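Local coordinates for protein molinate hydrolase (Gulosibacter molinativorax, PDB 4UB9) that probably hydrolyses carbon-nitrogen bonds other than peptide bonds, such as that of the thiocarbamate pesticide molinate, as a zinc-binding member of the amidohydrolase family, at residues G120-E128 with N146-A154. Numbering follows the deposited sequence.
Sequences GNYYKVIEE and NALEPVTIA
Close apolar packing joins two successive outer helices of the amidohydrolase TIM-barrel fold, the first turns of helix 122-135 and of helix 148-159, with strand 138-143 running between them in the chain. The axes of the two short segments, 122-128 and 148-154, approach to 8.2 Å at a crossing angle of -56°, and no hydrogen bond links them. Pro-150 lays CB of its ring against Tyr-122 CB, and one helical turn later Ala-154 CB sits 3.5 Å from Ile-126 CG2.

Ile-126 is the central side chain. With CG1 anti to the carbonyl carbon (chi1 -73°) and the chain extended to CD1, its end methyl passes Pro-150 and lies 3.5 Å from Val-151 N. Beyond, the carboxamide of Asn-146 meets that methyl from the opposite direction. The amide is fixed at both ends: OD1 of Asn-146 accepts a short but bent bond (2.6 Å, 140° at the hydrogen) from Ala-147 N, in the carbonyl plane and on a lone pair, and ND2 bonds Asp-143. An alanine here would probably leave Ala-147 N and Asp-143 without these mates and open a gap beside Ile-126 CD1. Ile-168 of strand 167-170 also packs on Ile-126, tying the pair to the barrel wall.

On the other flank Ile-153 CG2 lies 3.7 Å from Tyr-123 CB, oblique to the ring, whose hydroxyl is hydrogen-bonded to the backbone O of Val-494 of the second subunit, which brings the helix pair to the subunit interface. Glu-127, salt-bridged to Arg-157, sets OE2 in plane at the edge of the Tyr-123 ring and 3.8 Å from Ala-154 CA.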
ATOM      1  N   GLY A 120      -3.036   9.513 -28.264  1.00 38.75           N
ATOM      2  CA  GLY A 120      -3.332   9.721 -29.677  1.00 38.89           C
ATOM      3  C   GLY A 120      -3.883  11.124 -29.943  1.00 42.00           C
ATOM      4  O   GLY A 120      -3.831  11.594 -31.076  1.00 37.91           O
ATOM      5  N   ASN A 121      -4.428  11.763 -28.910  1.00 37.18           N
ATOM      6  CA  ASN A 121      -5.093  13.048 -29.051  1.00 37.74           C
ATOM      7  C   ASN A 121      -4.684  14.119 -28.075  1.00 37.61           C
ATOM      8  O   ASN A 121      -5.446  15.051 -27.792  1.00 38.22           O
ATOM      9  CB  ASN A 121      -6.603  12.864 -28.890  1.00 40.44           C
ATOM     10  CG  ASN A 121      -7.244  12.206 -30.075  1.00 44.30           C
ATOM     11  OD1 ASN A 121      -7.825  11.134 -29.940  1.00 39.73           O
ATOM     12  ND2 ASN A 121      -7.058  12.773 -31.244  1.00 43.84           N
ATOM     13  N   TYR A 122      -3.500  13.989 -27.511  1.00 35.66           N
ATOM     14  CA  TYR A 122      -3.121  14.898 -26.439  1.00 32.83           C
ATOM     15  C   TYR A 122      -3.166  16.347 -26.917  1.00 32.68           C
ATOM     16  O   TYR A 122      -3.636  17.215 -26.181  1.00 33.55           O
ATOM     17  CB  TYR A 122      -1.753  14.537 -25.865  1.00 32.21           C
ATOM     18  CG  TYR A 122      -1.706  13.183 -25.205  1.00 29.04           C
ATOM     19  CD1 TYR A 122      -2.627  12.819 -24.230  1.00 31.22           C
ATOM     20  CD2 TYR A 122      -0.718  12.282 -25.530  1.00 30.47           C
ATOM     21  CE1 TYR A 122      -2.573  11.581 -23.613  1.00 31.46           C
ATOM     22  CE2 TYR A 122      -0.635  11.058 -24.921  1.00 30.87           C
ATOM     23  CZ  TYR A 122      -1.556  10.693 -23.966  1.00 32.13           C
ATOM     24  OH  TYR A 122      -1.464   9.451 -23.384  1.00 27.33           O
ATOM     25  N   TYR A 123      -2.759  16.600 -28.165  1.00 31.89           N
ATOM     26  CA  TYR A 123      -2.772  17.975 -28.670  1.00 33.25           C
ATOM     27  C   TYR A 123      -4.195  18.535 -28.691  1.00 34.75           C
ATOM     28  O   TYR A 123      -4.395  19.732 -28.462  1.00 33.97           O
ATOM     29  CB  TYR A 123      -2.114  18.134 -30.045  1.00 36.83           C
ATOM     30  CG  TYR A 123      -2.851  17.559 -31.246  1.00 36.16           C
ATOM     31  CD1 TYR A 123      -2.768  16.209 -31.538  1.00 44.60           C
ATOM     32  CD2 TYR A 123      -3.631  18.355 -32.058  1.00 38.56           C
ATOM     33  CE1 TYR A 123      -3.465  15.659 -32.602  1.00 45.38           C
ATOM     34  CE2 TYR A 123      -4.293  17.831 -33.161  1.00 43.78           C
ATOM     35  CZ  TYR A 123      -4.204  16.476 -33.429  1.00 46.52           C
ATOM     36  OH  TYR A 123      -4.825  15.922 -34.530  1.00 54.37           O
ATOM     37  N   LYS A 124      -5.177  17.679 -28.944  1.00 35.74           N
ATOM     38  CA  LYS A 124      -6.594  18.125 -28.942  1.00 37.26           C
ATOM     39  C   LYS A 124      -7.107  18.369 -27.552  1.00 37.11           C
ATOM     40  O   LYS A 124      -7.930  19.243 -27.335  1.00 38.66           O
ATOM     41  CB  LYS A 124      -7.479  17.113 -29.623  1.00 39.73           C
ATOM     42  CG  LYS A 124      -7.311  17.123 -31.121  1.00 49.27           C
ATOM     43  CD  LYS A 124      -8.213  16.124 -31.819  1.00 54.62           C
ATOM     44  CE  LYS A 124      -8.030  16.268 -33.312  1.00 62.43           C
ATOM     45  NZ  LYS A 124      -8.361  15.012 -34.023  1.00 64.52           N
ATOM     46  N   VAL A 125      -6.620  17.577 -26.600  1.00 33.45           N
ATOM     47  CA  VAL A 125      -6.960  17.804 -25.205  1.00 32.17           C
ATOM     48  C   VAL A 125      -6.478  19.209 -24.815  1.00 32.44           C
ATOM     49  O   VAL A 125      -7.155  19.969 -24.112  1.00 34.62           O
ATOM     50  CB  VAL A 125      -6.293  16.782 -24.282  1.00 33.32           C
ATOM     51  CG1 VAL A 125      -6.456  17.156 -22.807  1.00 33.32           C
ATOM     52  CG2 VAL A 125      -6.859  15.416 -24.550  1.00 37.89           C
ATOM     53  N   ILE A 126      -5.270  19.532 -25.252  1.00 32.14           N
ATOM     54  CA  ILE A 126      -4.655  20.795 -24.906  1.00 33.16           C
ATOM     55  C   ILE A 126      -5.442  21.943 -25.557  1.00 35.24           C
ATOM     56  O   ILE A 126      -5.714  22.962 -24.939  1.00 34.41           O
ATOM     57  CB  ILE A 126      -3.181  20.817 -25.321  1.00 32.70           C
ATOM     58  CG1 ILE A 126      -2.384  19.924 -24.376  1.00 33.71           C
ATOM     59  CG2 ILE A 126      -2.615  22.239 -25.265  1.00 29.74           C
ATOM     60  CD1 ILE A 126      -0.953  19.690 -24.803  1.00 33.32           C
ATOM     61  N   GLU A 127      -5.812  21.765 -26.820  1.00 40.65           N
ATOM     62  CA  GLU A 127      -6.645  22.785 -27.526  1.00 40.72           C
ATOM     63  C   GLU A 127      -7.983  22.983 -26.838  1.00 35.40           C
ATOM     64  O   GLU A 127      -8.377  24.113 -26.555  1.00 33.44           O
ATOM     65  CB  GLU A 127      -6.840  22.444 -28.987  1.00 40.56           C
ATOM     66  CG  GLU A 127      -5.534  22.601 -29.756  1.00 45.69           C
ATOM     67  CD  GLU A 127      -5.529  21.931 -31.127  1.00 47.30           C
ATOM     68  OE1 GLU A 127      -6.591  21.411 -31.548  1.00 52.83           O
ATOM     69  OE2 GLU A 127      -4.452  21.933 -31.781  1.00 43.97           O
ATOM     70  N   GLU A 128      -8.644  21.893 -26.519  1.00 35.81           N
ATOM     71  CA  GLU A 128      -9.915  21.953 -25.746  1.00 35.16           C
ATOM     72  C   GLU A 128      -9.735  22.776 -24.448  1.00 38.18           C
ATOM     73  O   GLU A 128     -10.557  23.632 -24.113  1.00 31.85           O
ATOM     74  CB  GLU A 128     -10.418  20.554 -25.383  1.00 33.42           C
ATOM     75  CG  GLU A 128     -11.683  20.514 -24.531  1.00 35.18           C
ATOM     76  CD  GLU A 128     -12.090  19.116 -24.069  1.00 39.41           C
ATOM     77  OE1 GLU A 128     -11.188  18.274 -23.877  1.00 41.91           O
ATOM     78  OE2 GLU A 128     -13.302  18.835 -23.883  1.00 42.12           O
ATOM     79  N   ASN A 146       3.860  20.625 -18.877  1.00 32.14           N
ATOM     80  CA  ASN A 146       3.117  19.895 -19.859  1.00 35.56           C
ATOM     81  C   ASN A 146       4.091  19.020 -20.612  1.00 36.07           C
ATOM     82  O   ASN A 146       5.299  19.124 -20.406  1.00 36.72           O
ATOM     83  CB  ASN A 146       2.433  20.862 -20.812  1.00 35.86           C
ATOM     84  CG  ASN A 146       1.166  20.286 -21.421  1.00 35.70           C
ATOM     85  OD1 ASN A 146       1.102  19.109 -21.783  1.00 36.87           O
ATOM     86  ND2 ASN A 146       0.147  21.120 -21.535  1.00 35.88           N
ATOM     87  N   ALA A 147       3.560  18.185 -21.492  1.00 33.76           N
ATOM     88  CA  ALA A 147       4.381  17.394 -22.405  1.00 33.78           C
ATOM     89  C   ALA A 147       4.752  18.202 -23.637  1.00 36.06           C
ATOM     90  O   ALA A 147       3.886  18.707 -24.357  1.00 37.31           O
ATOM     91  CB  ALA A 147       3.665  16.145 -22.819  1.00 35.21           C
ATOM     92  N   LEU A 148       6.055  18.281 -23.893  1.00 35.16           N
ATOM     93  CA  LEU A 148       6.581  19.138 -24.919  1.00 35.07           C
ATOM     94  C   LEU A 148       5.965  18.923 -26.285  1.00 35.23           C
ATOM     95  O   LEU A 148       5.556  19.868 -26.939  1.00 37.55           O
ATOM     96  CB  LEU A 148       8.101  19.008 -25.003  1.00 35.64           C
ATOM     97  CG  LEU A 148       8.790  20.003 -25.948  1.00 36.16           C
ATOM     98  CD1 LEU A 148       8.552  21.463 -25.574  1.00 35.39           C
ATOM     99  CD2 LEU A 148      10.273  19.729 -25.954  1.00 39.31           C
ATOM    100  N   GLU A 149       5.951  17.692 -26.756  1.00 34.93           N
ATOM    101  CA  GLU A 149       5.472  17.420 -28.104  1.00 36.78           C
ATOM    102  C   GLU A 149       4.033  17.950 -28.350  1.00 34.65           C
ATOM    103  O   GLU A 149       3.828  18.742 -29.261  1.00 32.22           O
ATOM    104  CB  GLU A 149       5.634  15.925 -28.457  1.00 46.51           C
ATOM    105  CG  GLU A 149       5.110  15.513 -29.839  1.00 59.44           C
ATOM    106  CD  GLU A 149       5.083  13.987 -30.048  1.00 62.53           C
ATOM    107  OE1 GLU A 149       6.169  13.384 -30.097  1.00 78.03           O
ATOM    108  OE2 GLU A 149       3.994  13.386 -30.173  1.00 59.98           O
ATOM    109  N   PRO A 150       3.049  17.525 -27.556  1.00 34.90           N
ATOM    110  CA  PRO A 150       1.683  17.951 -27.880  1.00 35.48           C
ATOM    111  C   PRO A 150       1.412  19.407 -27.581  1.00 36.05           C
ATOM    112  O   PRO A 150       0.606  20.007 -28.260  1.00 36.25           O
ATOM    113  CB  PRO A 150       0.811  17.077 -26.987  1.00 38.58           C
ATOM    114  CG  PRO A 150       1.707  16.549 -25.934  1.00 40.15           C
ATOM    115  CD  PRO A 150       3.071  16.476 -26.528  1.00 36.71           C
ATOM    116  N   VAL A 151       2.088  19.977 -26.592  1.00 35.00           N
ATOM    117  CA  VAL A 151       1.890  21.384 -26.321  1.00 33.53           C
ATOM    118  C   VAL A 151       2.466  22.250 -27.441  1.00 35.50           C
ATOM    119  O   VAL A 151       1.916  23.286 -27.786  1.00 36.15           O
ATOM    120  CB  VAL A 151       2.426  21.800 -24.954  1.00 34.17           C
ATOM    121  CG1 VAL A 151       3.919  22.035 -24.967  1.00 37.30           C
ATOM    122  CG2 VAL A 151       1.716  23.065 -24.463  1.00 35.91           C
ATOM    123  N   THR A 152       3.560  21.803 -28.035  1.00 36.17           N
ATOM    124  CA  THR A 152       4.145  22.475 -29.204  1.00 33.31           C
ATOM    125  C   THR A 152       3.183  22.435 -30.388  1.00 32.78           C
ATOM    126  O   THR A 152       2.829  23.457 -30.977  1.00 36.49           O
ATOM    127  CB  THR A 152       5.462  21.798 -29.642  1.00 34.70           C
ATOM    128  OG1 THR A 152       6.400  21.900 -28.587  1.00 35.96           O
ATOM    129  CG2 THR A 152       6.060  22.458 -30.879  1.00 30.12           C
ATOM    130  N   ILE A 153       2.722  21.237 -30.714  1.00 35.03           N
ATOM    131  CA  ILE A 153       1.710  21.055 -31.775  1.00 36.13           C
ATOM    132  C   ILE A 153       0.515  22.010 -31.603  1.00 38.26           C
ATOM    133  O   ILE A 153       0.059  22.648 -32.546  1.00 34.77           O
ATOM    134  CB  ILE A 153       1.190  19.622 -31.822  1.00 38.73           C
ATOM    135  CG1 ILE A 153       2.307  18.718 -32.352  1.00 39.85           C
ATOM    136  CG2 ILE A 153      -0.031  19.511 -32.727  1.00 37.53           C
ATOM    137  CD1 ILE A 153       2.057  17.229 -32.226  1.00 38.16           C
ATOM    138  N   ALA A 154       0.018  22.068 -30.376  1.00 37.58           N
ATOM    139  CA  ALA A 154      -1.209  22.806 -30.058  1.00 38.05           C
ATOM    140  C   ALA A 154      -0.985  24.308 -30.125  1.00 38.66           C
ATOM    141  O   ALA A 154      -1.817  25.034 -30.659  1.00 38.73           O
ATOM    142  CB  ALA A 154      -1.732  22.435 -28.687  1.00 33.22           C
TER